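Local coordinates for BugD (Bordetella pertussis Tohama I, PDB 2F5X), which binds aspartic acid as a periplasmic solute receptor of the tripartite tricarboxylate transporter family, probably for uptake, at residues G29-V34 with L79-F84; V111-I116 with H152-M157; I169-T174 with K184-M189; N179-L182 with L188-D191. One frame throughout, in Å; residues are numbered along the deposited sequence.

Contact 1: G29-V34 with L79-F84; sequences GPTDNV and LMHAGF. With ASP (aspartic acid), chain D.
T31 and H81 meet at the ring edge of the histidine, where T31 OG1 lies near the ring plane, 3.4 Å from H81 CD2. The threonine hydroxyl stands beside its own backbone N (chi1 -61°), which turns it to the bound aspartic acid, and T31 OG1 accepts from the ligand N at 2.9 Å. The backbone of the same residue makes a second bond, T31 N donating to the ligand OXT at 3.1 Å. Beside the threonine, H81 NE2 donates to the ligand's side-chain oxygen OD2 at 2.7 Å, a somewhat bent bond of 141°. Here the first turn of helix 30-46 faces the end of strand 76-81 across the ligand pocket of a periplasmic binding protein, and an N-H at the helix start meets the alpha-carboxylate. H81 ND1 in turn accepts a capping bond of 2.9 Å from G83 N that lies almost in the ring plane, which fixes the rotation of the imidazole; F25 meets the same ring. Farther from the ligand the contact is apolar. T31 and L79 run past one another head to tail, T31 CG2 standing 4.0 Å from L79 CD2, and V34 lies athwart L79, its CG1 4.2 Å from L79 CD2.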
loop_
_atom_site.group_PDB
_atom_site.type_symbol
_atom_site.label_atom_id
_atom_site.label_comp_id
_atom_site.label_asym_id
_atom_site.label_seq_id
_atom_site.Cartn_x
_atom_site.Cartn_y
_atom_site.Cartn_z
ATOM N N GLY A 29 -1.279 -10.067 3.484
ATOM C CA GLY A 29 -1.722 -9.087 2.503
ATOM C C GLY A 29 -0.557 -8.486 1.728
ATOM O O GLY A 29 0.563 -8.984 1.792
ATOM N N PRO A 30 -0.826 -7.423 0.982
ATOM C CA PRO A 30 0.150 -6.888 0.017
ATOM C C PRO A 30 1.442 -6.389 0.670
ATOM O O PRO A 30 2.532 -6.747 0.234
ATOM C CB PRO A 30 -0.616 -5.764 -0.686
ATOM C CG PRO A 30 -1.812 -5.455 0.195
ATOM C CD PRO A 30 -2.109 -6.697 0.967
ATOM N N THR A 31 1.327 -5.575 1.710
ATOM C CA THR A 31 2.520 -5.026 2.349
ATOM C C THR A 31 3.291 -6.114 3.093
ATOM O O THR A 31 4.522 -6.108 3.116
ATOM C CB THR A 31 2.136 -3.866 3.270
ATOM O OG1 THR A 31 1.520 -2.845 2.481
ATOM C CG2 THR A 31 3.379 -3.173 3.846
ATOM N N ASP A 32 2.564 -7.048 3.698
ATOM C CA ASP A 32 3.200 -8.204 4.337
ATOM C C ASP A 32 4.012 -9.038 3.333
ATOM O O ASP A 32 5.111 -9.520 3.646
ATOM C CB ASP A 32 2.135 -9.071 5.018
ATOM C CG ASP A 32 2.739 -10.153 5.878
ATOM O OD1 ASP A 32 3.523 -9.820 6.805
ATOM O OD2 ASP A 32 2.499 -11.361 5.685
ATOM N N ASN A 33 3.463 -9.208 2.131
ATOM C CA ASN A 33 4.145 -9.954 1.070
ATOM C C ASN A 33 5.471 -9.286 0.708
ATOM O O ASN A 33 6.492 -9.959 0.569
ATOM C CB ASN A 33 3.257 -10.087 -0.172
ATOM C CG ASN A 33 2.094 -11.057 0.032
ATOM O OD1 ASN A 33 2.090 -11.862 0.964
ATOM N ND2 ASN A 33 1.108 -10.992 -0.855
ATOM N N VAL A 34 5.450 -7.960 0.562
ATOM C CA VAL A 34 6.674 -7.214 0.275
ATOM C C VAL A 34 7.661 -7.371 1.435
ATOM O O VAL A 34 8.837 -7.666 1.236
ATOM C CB VAL A 34 6.379 -5.712 0.029
ATOM C CG1 VAL A 34 7.679 -4.915 -0.114
ATOM C CG2 VAL A 34 5.510 -5.529 -1.205
ATOM N N LEU A 79 7.936 -0.658 7.805
ATOM C CA LEU A 79 7.700 -0.760 6.369
ATOM C C LEU A 79 6.270 -0.320 6.128
ATOM O O LEU A 79 5.326 -0.970 6.581
ATOM C CB LEU A 79 7.931 -2.176 5.824
ATOM C CG LEU A 79 7.699 -2.215 4.298
ATOM C CD1 LEU A 79 8.908 -1.642 3.501
ATOM C CD2 LEU A 79 7.332 -3.597 3.826
HETATM N N MSE A 80 6.115 0.801 5.441
HETATM C CA MSE A 80 4.794 1.381 5.238
HETATM C C MSE A 80 4.709 1.983 3.842
HETATM O O MSE A 80 5.723 2.348 3.256
HETATM C CB MSE A 80 4.518 2.435 6.331
HETATM C CG MSE A 80 3.115 3.078 6.314
HETATM SE SE MSE A 80 1.628 1.806 6.247
HETATM C CE MSE A 80 0.194 3.115 5.927
ATOM N N HIS A 81 3.490 2.087 3.328
ATOM C CA HIS A 81 3.259 2.572 1.977
ATOM C C HIS A 81 2.736 4.006 1.945
ATOM O O HIS A 81 2.754 4.696 2.972
ATOM C CB HIS A 81 2.362 1.595 1.206
ATOM C CG HIS A 81 0.997 1.395 1.795
ATOM N ND1 HIS A 81 0.182 2.440 2.181
ATOM C CD2 HIS A 81 0.290 0.263 2.019
ATOM C CE1 HIS A 81 -0.970 1.959 2.616
ATOM N NE2 HIS A 81 -0.930 0.639 2.530
ATOM N N ALA A 82 2.291 4.446 0.768
ATOM C CA ALA A 82 1.817 5.814 0.535
ATOM C C ALA A 82 0.750 6.296 1.526
ATOM O O ALA A 82 0.539 7.504 1.676
ATOM C CB ALA A 82 1.308 5.961 -0.908
ATOM N N GLY A 83 0.073 5.361 2.188
ATOM C CA GLY A 83 -0.865 5.702 3.254
ATOM C C GLY A 83 -0.210 6.526 4.352
ATOM O O GLY A 83 -0.879 7.300 5.038
ATOM N N PHE A 84 1.106 6.358 4.513
ATOM C CA PHE A 84 1.904 7.206 5.400
ATOM C C PHE A 84 1.664 8.675 5.081
ATOM O O PHE A 84 1.620 9.504 5.984
ATOM C CB PHE A 84 3.391 6.875 5.190
ATOM C CG PHE A 84 4.334 7.609 6.093
ATOM C CD1 PHE A 84 4.827 6.997 7.248
ATOM C CD2 PHE A 84 4.793 8.886 5.763
ATOM C CE1 PHE A 84 5.747 7.668 8.073
ATOM C CE2 PHE A 84 5.698 9.568 6.583
ATOM C CZ PHE A 84 6.177 8.961 7.735
HETATM N N ASP D . -1.287 -2.428 2.038
HETATM C CA ASP D . -2.374 -2.848 2.971
HETATM C C ASP D . -2.159 -4.263 3.486
HETATM O O ASP D . -3.121 -4.939 3.899
HETATM C CB ASP D . -3.732 -2.747 2.289
HETATM C CG ASP D . -4.112 -1.324 1.971
HETATM O OD1 ASP D . -5.094 -1.139 1.215
HETATM O OD2 ASP D . -3.485 -0.337 2.436
HETATM O OXT ASP D . -1.015 -4.718 3.476
#

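Contact 2: V111-I116 with H152-M157; sequences VPMTII and HLCGTM
M113, a selenomethionine, reaches from strand 102-117 to C154 on helix 150-162, an alpha/beta layer packing in which the helix lies against one side of the sheet. The CB of M113 packs close to the backbone O of D191 on the adjacent antiparallel strand 188-192. From there CG is set beside the backbone N (chi1 -56°) and the chain runs straight through chi2, lifting the selenium off the strand and toward the helix. The SE atom of M113 rests 3.7 Å from C154 CB. A bend at chi3 (77°) then swings the terminal methyl, M113 CE, to 3.9 Å from C154 CB, and the same methyl also packs on the backbone O of C190. The M113 side chain thereby comes to about 5 Å from the bound aspartic acid, next to the pocket.

Two residues farther along the strand, I115 touches the sulfur of the same cysteine: it leaves the strand obliquely and only its CD1 reaches the cysteine, 4.1 Å from C154 SG. No hydrogen bond crosses between the two segments. On another flank of the helix, L153 packs on W300 and F304 of helix 286-306. What joins helix to sheet covalently is the disulfide: C154 SG, anti to its backbone N, is bonded to C190 SG.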
loop_
_atom_site.group_PDB
_atom_site.type_symbol
_atom_site.label_atom_id
_atom_site.label_comp_id
_atom_site.label_asym_id
_atom_site.label_seq_id
_atom_site.Cartn_x
_atom_site.Cartn_y
_atom_site.Cartn_z
ATOM N N VAL A 111 3.807 -0.098 -6.249
ATOM C CA VAL A 111 2.853 -1.170 -6.576
ATOM C C VAL A 111 1.578 -0.596 -7.176
ATOM O O VAL A 111 0.952 0.270 -6.570
ATOM C CB VAL A 111 2.510 -2.009 -5.312
ATOM C CG1 VAL A 111 1.676 -3.262 -5.658
ATOM C CG2 VAL A 111 3.802 -2.418 -4.582
ATOM N N PRO A 112 1.164 -1.099 -8.340
ATOM C CA PRO A 112 -0.086 -0.639 -8.952
ATOM C C PRO A 112 -1.288 -1.322 -8.316
ATOM O O PRO A 112 -1.137 -2.310 -7.586
ATOM C CB PRO A 112 0.074 -1.051 -10.421
ATOM C CG PRO A 112 0.941 -2.298 -10.369
ATOM C CD PRO A 112 1.844 -2.119 -9.165
HETATM N N MSE A 113 -2.471 -0.786 -8.576
HETATM C CA MSE A 113 -3.692 -1.371 -8.034
HETATM C C MSE A 113 -4.645 -1.889 -9.119
HETATM O O MSE A 113 -4.575 -1.470 -10.286
HETATM C CB MSE A 113 -4.367 -0.381 -7.086
HETATM C CG MSE A 113 -3.421 0.072 -5.961
HETATM SE SE MSE A 113 -4.280 1.297 -4.779
HETATM C CE MSE A 113 -5.355 -0.048 -3.792
ATOM N N THR A 114 -5.505 -2.824 -8.718
ATOM C CA THR A 114 -6.533 -3.398 -9.575
ATOM C C THR A 114 -7.899 -3.205 -8.945
ATOM O O THR A 114 -8.064 -3.440 -7.741
ATOM C CB THR A 114 -6.320 -4.924 -9.744
ATOM O OG1 THR A 114 -6.175 -5.533 -8.446
ATOM C CG2 THR A 114 -5.000 -5.210 -10.469
ATOM N N ILE A 115 -8.871 -2.794 -9.760
ATOM C CA ILE A 115 -10.276 -2.753 -9.348
ATOM C C ILE A 115 -10.844 -4.146 -9.580
ATOM O O ILE A 115 -10.863 -4.622 -10.713
ATOM C CB ILE A 115 -11.075 -1.711 -10.178
ATOM C CG1 ILE A 115 -10.445 -0.312 -10.087
ATOM C CG2 ILE A 115 -12.587 -1.711 -9.780
ATOM C CD1 ILE A 115 -10.811 0.455 -8.890
ATOM N N ILE A 116 -11.279 -4.797 -8.502
ATOM C CA ILE A 116 -11.780 -6.166 -8.575
ATOM C C ILE A 116 -13.131 -6.294 -7.877
ATOM O O ILE A 116 -13.535 -5.423 -7.098
ATOM C CB ILE A 116 -10.768 -7.185 -7.949
ATOM C CG1 ILE A 116 -10.522 -6.890 -6.454
ATOM C CG2 ILE A 116 -9.462 -7.252 -8.753
ATOM C CD1 ILE A 116 -9.741 -8.012 -5.743
ATOM N N HIS A 152 -8.205 2.456 0.659
ATOM C CA HIS A 152 -9.056 3.591 1.017
ATOM C C HIS A 152 -8.887 4.747 0.030
ATOM O O HIS A 152 -9.880 5.322 -0.433
ATOM C CB HIS A 152 -8.781 4.065 2.446
ATOM C CG HIS A 152 -9.414 5.386 2.767
ATOM N ND1 HIS A 152 -8.695 6.559 2.831
ATOM C CD2 HIS A 152 -10.705 5.718 3.021
ATOM C CE1 HIS A 152 -9.517 7.561 3.094
ATOM N NE2 HIS A 152 -10.743 7.077 3.216
ATOM N N LEU A 153 -7.633 5.088 -0.278
ATOM C CA LEU A 153 -7.337 6.141 -1.246
ATOM C C LEU A 153 -7.967 5.822 -2.606
ATOM O O LEU A 153 -8.703 6.642 -3.174
ATOM C CB LEU A 153 -5.817 6.340 -1.385
ATOM C CG LEU A 153 -5.351 7.201 -2.577
ATOM C CD1 LEU A 153 -5.888 8.646 -2.454
ATOM C CD2 LEU A 153 -3.847 7.196 -2.675
ATOM N N CYS A 154 -7.697 4.630 -3.120
ATOM C CA CYS A 154 -8.231 4.251 -4.421
ATOM C C CYS A 154 -9.751 4.162 -4.385
ATOM O O CYS A 154 -10.407 4.618 -5.311
ATOM C CB CYS A 154 -7.633 2.937 -4.890
ATOM S SG CYS A 154 -8.117 2.442 -6.557
ATOM N N GLY A 155 -10.298 3.609 -3.301
ATOM C CA GLY A 155 -11.744 3.531 -3.137
ATOM C C GLY A 155 -12.398 4.904 -3.141
ATOM O O GLY A 155 -13.465 5.088 -3.737
ATOM N N THR A 156 -11.749 5.871 -2.498
ATOM C CA THR A 156 -12.262 7.236 -2.462
ATOM C C THR A 156 -12.284 7.799 -3.875
ATOM O O THR A 156 -13.279 8.396 -4.305
ATOM C CB THR A 156 -11.382 8.122 -1.535
ATOM O OG1 THR A 156 -11.578 7.712 -0.171
ATOM C CG2 THR A 156 -11.867 9.564 -1.551
HETATM N N MSE A 157 -11.190 7.591 -4.602
HETATM C CA MSE A 157 -11.089 8.074 -5.974
HETATM C C MSE A 157 -12.141 7.412 -6.861
HETATM O O MSE A 157 -12.744 8.057 -7.725
HETATM C CB MSE A 157 -9.679 7.839 -6.511
HETATM C CG MSE A 157 -8.658 8.738 -5.836
HETATM SE SE MSE A 157 -6.860 8.221 -6.303
HETATM C CE MSE A 157 -6.999 8.403 -8.255
#

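Contact 3: I169-T174 with K184-M189; sequences IPYKGT and KQVDLM. With ASP (aspartic acid), chain D.
The aspartic acid pocket borders this contact at the start of helix 174-182, the helix of a beta-alpha-beta crossover between strands 167-170 and 188-192. G173 takes the N-cap position and T174 N donates to the ligand O at 3.0 Å (154°), an N-H at a helix start meeting the alpha-carboxylate. The T174 methyl CG2 has two partners: the ligand OD1, 3.6 Å from T174 CG2, and the selenium of M189, SE, 4.2 Å from T174 CG2. T174 OG1 turns to D191 OD1, its hydrogen-bond partner.

Away from the ligand, V186 meets two side chains with different branches. The branch anti to its backbone N runs alongside I169 the other way, V186 CG2 3.8 Å from I169 CD1. Y171 points its hydroxyl at V186, Y171 OH lying 4.1 Å from both V186 CB and V186 CG1; the hydroxyl itself is hydrogen-bonded to D180 OD2. K184, just past the helix end, takes positive phi in a Schellman motif, from which the chain turns back to the sheet. Strand 141-144 lies between the two crossover strands and pairs parallel with both, taking V186 against S141 and A143, while the side chains of Y171 and M189 pack on A177 of helix 174-182.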
loop_
_atom_site.group_PDB
_atom_site.type_symbol
_atom_site.label_atom_id
_atom_site.label_comp_id
_atom_site.label_asym_id
_atom_site.label_seq_id
_atom_site.Cartn_x
_atom_site.Cartn_y
_atom_site.Cartn_z
ATOM N N ILE A 169 -16.807 -0.954 3.996
ATOM C CA ILE A 169 -16.464 -1.820 5.113
ATOM C C ILE A 169 -14.949 -1.837 5.308
ATOM O O ILE A 169 -14.221 -2.297 4.423
ATOM C CB ILE A 169 -16.993 -3.260 4.877
ATOM C CG1 ILE A 169 -18.505 -3.256 4.600
ATOM C CG2 ILE A 169 -16.653 -4.154 6.078
ATOM C CD1 ILE A 169 -19.021 -4.552 3.997
ATOM N N PRO A 170 -14.471 -1.324 6.444
ATOM C CA PRO A 170 -13.031 -1.311 6.734
ATOM C C PRO A 170 -12.525 -2.584 7.440
ATOM O O PRO A 170 -13.206 -3.141 8.326
ATOM C CB PRO A 170 -12.882 -0.086 7.640
ATOM C CG PRO A 170 -14.161 -0.120 8.473
ATOM C CD PRO A 170 -15.250 -0.675 7.520
ATOM N N TYR A 171 -11.349 -3.040 7.010
ATOM C CA TYR A 171 -10.671 -4.216 7.560
ATOM C C TYR A 171 -9.276 -3.814 8.038
ATOM O O TYR A 171 -8.801 -2.725 7.712
ATOM C CB TYR A 171 -10.532 -5.292 6.478
ATOM C CG TYR A 171 -11.846 -5.876 6.007
ATOM C CD1 TYR A 171 -12.302 -7.088 6.512
ATOM C CD2 TYR A 171 -12.621 -5.225 5.043
ATOM C CE1 TYR A 171 -13.511 -7.644 6.076
ATOM C CE2 TYR A 171 -13.832 -5.762 4.609
ATOM C CZ TYR A 171 -14.267 -6.977 5.126
ATOM O OH TYR A 171 -15.456 -7.514 4.705
ATOM N N LYS A 172 -8.610 -4.694 8.788
ATOM C CA LYS A 172 -7.258 -4.413 9.281
ATOM C C LYS A 172 -6.187 -4.618 8.213
ATOM O O LYS A 172 -4.989 -4.530 8.494
ATOM C CB LYS A 172 -6.947 -5.261 10.518
ATOM C CG LYS A 172 -7.655 -4.767 11.774
ATOM C CD LYS A 172 -7.406 -5.711 12.947
ATOM C CE LYS A 172 -7.832 -5.082 14.272
ATOM N NZ LYS A 172 -9.097 -4.292 14.190
ATOM N N GLY A 173 -6.620 -4.933 7.001
ATOM C CA GLY A 173 -5.720 -5.151 5.880
ATOM C C GLY A 173 -6.525 -5.705 4.729
ATOM O O GLY A 173 -7.683 -6.090 4.921
ATOM N N THR A 174 -5.953 -5.744 3.531
ATOM C CA THR A 174 -6.711 -6.365 2.433
ATOM C C THR A 174 -6.597 -7.881 2.364
ATOM O O THR A 174 -7.270 -8.494 1.541
ATOM C CB THR A 174 -6.403 -5.743 1.062
ATOM O OG1 THR A 174 -4.981 -5.742 0.855
ATOM C CG2 THR A 174 -6.831 -4.268 1.044
ATOM N N LYS A 184 -17.748 -13.861 -0.905
ATOM C CA LYS A 184 -18.924 -13.130 -1.401
ATOM C C LYS A 184 -19.654 -12.343 -0.304
ATOM O O LYS A 184 -20.854 -12.081 -0.417
ATOM C CB LYS A 184 -19.872 -14.072 -2.190
ATOM C CG LYS A 184 -19.161 -14.725 -3.372
ATOM C CD LYS A 184 -19.934 -15.845 -4.032
ATOM C CE LYS A 184 -19.136 -16.358 -5.227
ATOM N NZ LYS A 184 -19.908 -17.333 -6.052
ATOM N N GLN A 185 -18.916 -11.948 0.735
ATOM C CA GLN A 185 -19.458 -11.170 1.853
ATOM C C GLN A 185 -19.354 -9.662 1.647
ATOM O O GLN A 185 -20.005 -8.887 2.362
ATOM C CB GLN A 185 -18.766 -11.553 3.172
ATOM C CG GLN A 185 -18.997 -12.994 3.595
ATOM C CD GLN A 185 -20.250 -13.154 4.429
ATOM O OE1 GLN A 185 -21.357 -12.956 3.935
ATOM N NE2 GLN A 185 -20.079 -13.508 5.699
ATOM N N VAL A 186 -18.526 -9.257 0.680
ATOM C CA VAL A 186 -18.373 -7.860 0.284
ATOM C C VAL A 186 -18.208 -7.877 -1.244
ATOM O O VAL A 186 -17.805 -8.906 -1.805
ATOM C CB VAL A 186 -17.184 -7.181 1.046
ATOM C CG1 VAL A 186 -15.827 -7.758 0.595
ATOM C CG2 VAL A 186 -17.213 -5.663 0.881
ATOM N N ASP A 187 -18.534 -6.777 -1.925
ATOM C CA ASP A 187 -18.708 -6.836 -3.383
ATOM C C ASP A 187 -17.526 -6.376 -4.212
ATOM O O ASP A 187 -17.167 -7.028 -5.184
ATOM C CB ASP A 187 -19.937 -6.043 -3.826
ATOM C CG ASP A 187 -21.209 -6.521 -3.179
ATOM O OD1 ASP A 187 -21.357 -7.729 -2.908
ATOM O OD2 ASP A 187 -22.133 -5.745 -2.906
ATOM N N LEU A 188 -16.939 -5.249 -3.828
ATOM C CA LEU A 188 -16.040 -4.495 -4.703
ATOM C C LEU A 188 -14.837 -4.013 -3.905
ATOM O O LEU A 188 -14.979 -3.674 -2.735
ATOM C CB LEU A 188 -16.832 -3.287 -5.228
ATOM C CG LEU A 188 -16.200 -2.294 -6.195
ATOM C CD1 LEU A 188 -15.945 -2.973 -7.552
ATOM C CD2 LEU A 188 -17.125 -1.089 -6.338
HETATM N N MSE A 189 -13.651 -3.999 -4.523
HETATM C CA MSE A 189 -12.454 -3.510 -3.835
HETATM C C MSE A 189 -11.408 -3.022 -4.821
HETATM O O MSE A 189 -11.283 -3.561 -5.912
HETATM C CB MSE A 189 -11.847 -4.657 -3.011
HETATM C CG MSE A 189 -10.608 -4.298 -2.229
HETATM SE SE MSE A 189 -10.244 -5.648 -0.878
HETATM C CE MSE A 189 -9.516 -7.132 -1.934
HETATM N N ASP D . -1.287 -2.428 2.038
HETATM C CA ASP D . -2.374 -2.848 2.971
HETATM C C ASP D . -2.159 -4.263 3.486
HETATM O O ASP D . -3.121 -4.939 3.899
HETATM C CB ASP D . -3.732 -2.747 2.289
HETATM C CG ASP D . -4.112 -1.324 1.971
HETATM O OD1 ASP D . -5.094 -1.139 1.215
HETATM O OD2 ASP D . -3.485 -0.337 2.436
HETATM O OXT ASP D . -1.015 -4.718 3.476
#

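Contact 4: N179-L182 with L188-D191; sequences NDLL and LMCD
L181 points from the last turn of helix 174-182 onto strand 188-192, and its two methyls find different partners. CD1 meets backbone: L181 CD1 lies 3.9 Å from L188 N and also packs against the two carbonyl oxygens ahead of it, those of V186 and D187. CD2 meets a side chain, L181 CD2 standing 4.3 Å from M189 CE. With CG anti to the backbone N (chi1 -172°), the leucine extends from the helix, so that one branch meets the start of the strand and the other the selenomethionine. M189 leaves the strand toward the helix as an extended chain and bends only at its end (chi3 75°); its side chain packs on A177 and M178.

In the next shell, strand 102-117 backs both residues, since I116 touches L181 as well as M189, and I116 N makes a probable hydrogen bond to the backbone O of M189. L188 directs its side chain the other way, where its CD1 packs on the backbone O of I116 and the residue meets L158 of helix 150-162. The short loop back to the strand is tied to the helix by a probable backbone bond from Q185 to D180.

With no hydrogen bond between them, helix 179-182 and strand 188-191 meet through dispersion and fit, while the strand backbone pairs within the sheet, L188 with A143 and M189 with I116.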
loop_
_atom_site.group_PDB
_atom_site.type_symbol
_atom_site.label_atom_id
_atom_site.label_comp_id
_atom_site.label_asym_id
_atom_site.label_seq_id
_atom_site.Cartn_x
_atom_site.Cartn_y
_atom_site.Cartn_z
ATOM N N ASN A 179 -10.433 -12.214 1.922
ATOM C CA ASN A 179 -11.171 -13.365 2.445
ATOM C C ASN A 179 -12.676 -13.159 2.269
ATOM O O ASN A 179 -13.381 -14.048 1.789
ATOM C CB ASN A 179 -10.875 -13.579 3.934
ATOM C CG ASN A 179 -9.496 -14.149 4.196
ATOM O OD1 ASN A 179 -8.814 -13.734 5.150
ATOM N ND2 ASN A 179 -9.075 -15.115 3.375
ATOM N N ASP A 180 -13.161 -11.988 2.668
ATOM C CA ASP A 180 -14.582 -11.694 2.570
ATOM C C ASP A 180 -15.030 -11.546 1.117
ATOM O O ASP A 180 -16.143 -11.953 0.766
ATOM C CB ASP A 180 -14.952 -10.452 3.380
ATOM C CG ASP A 180 -15.344 -10.779 4.809
ATOM O OD1 ASP A 180 -15.212 -11.952 5.226
ATOM O OD2 ASP A 180 -15.810 -9.923 5.581
ATOM N N LEU A 181 -14.174 -10.972 0.271
ATOM C CA LEU A 181 -14.514 -10.830 -1.145
ATOM C C LEU A 181 -14.643 -12.207 -1.795
ATOM O O LEU A 181 -15.620 -12.488 -2.506
ATOM C CB LEU A 181 -13.465 -9.980 -1.872
ATOM C CG LEU A 181 -13.782 -9.575 -3.312
ATOM C CD1 LEU A 181 -14.605 -8.311 -3.325
ATOM C CD2 LEU A 181 -12.483 -9.340 -4.075
ATOM N N LEU A 182 -13.673 -13.077 -1.525
ATOM C CA LEU A 182 -13.726 -14.452 -2.018
ATOM C C LEU A 182 -14.938 -15.194 -1.468
ATOM O O LEU A 182 -15.515 -16.043 -2.154
ATOM C CB LEU A 182 -12.441 -15.214 -1.678
ATOM C CG LEU A 182 -11.168 -14.753 -2.386
ATOM C CD1 LEU A 182 -9.949 -15.439 -1.768
ATOM C CD2 LEU A 182 -11.221 -15.016 -3.880
ATOM N N LEU A 188 -16.939 -5.249 -3.828
ATOM C CA LEU A 188 -16.040 -4.495 -4.703
ATOM C C LEU A 188 -14.837 -4.013 -3.905
ATOM O O LEU A 188 -14.979 -3.674 -2.735
ATOM C CB LEU A 188 -16.832 -3.287 -5.228
ATOM C CG LEU A 188 -16.200 -2.294 -6.195
ATOM C CD1 LEU A 188 -15.945 -2.973 -7.552
ATOM C CD2 LEU A 188 -17.125 -1.089 -6.338
HETATM N N MSE A 189 -13.651 -3.999 -4.523
HETATM C CA MSE A 189 -12.454 -3.510 -3.835
HETATM C C MSE A 189 -11.408 -3.022 -4.821
HETATM O O MSE A 189 -11.283 -3.561 -5.912
HETATM C CB MSE A 189 -11.847 -4.657 -3.011
HETATM C CG MSE A 189 -10.608 -4.298 -2.229
HETATM SE SE MSE A 189 -10.244 -5.648 -0.878
HETATM C CE MSE A 189 -9.516 -7.132 -1.934
ATOM N N CYS A 190 -10.647 -2.011 -4.420
ATOM C CA CYS A 190 -9.408 -1.671 -5.115
ATOM C C CYS A 190 -8.264 -2.120 -4.247
ATOM O O CYS A 190 -8.215 -1.773 -3.069
ATOM C CB CYS A 190 -9.307 -0.165 -5.324
ATOM S SG CYS A 190 -7.984 0.379 -6.446
ATOM N N ASP A 191 -7.341 -2.892 -4.810
ATOM C CA ASP A 191 -6.289 -3.524 -3.992
ATOM C C ASP A 191 -5.013 -3.671 -4.836
ATOM O O ASP A 191 -5.062 -3.592 -6.073
ATOM C CB ASP A 191 -6.844 -4.850 -3.439
ATOM C CG ASP A 191 -5.911 -5.566 -2.458
ATOM O OD1 ASP A 191 -4.954 -4.986 -1.882
ATOM O OD2 ASP A 191 -6.127 -6.760 -2.174
#

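From the N terminus, contact 1 closes first, bringing the start of helix 30-46 to strand 76-81 after 44 intervening residues that include helices and strands. Contact 2 then opens and closes, joining strand 102-117 to helix 150-162, before contact 3 begins. Contacts 3 and 4 are intertwined: 179-182 lies inside the loop closed by 169-174 and 184-189, and both end on strand 188-192, sharing L188 and M189. All four contacts reach the mixed sheet, in which 102-117 and 188-192 are antiparallel neighbours. Contact 1 touches contacts 3 and 4 directly, P30 packing on T174 and D191, whereas the nearest atoms of contacts 1 and 2 stay about 5 Å apart. Contacts 1 and 3 both touch the aspartic acid.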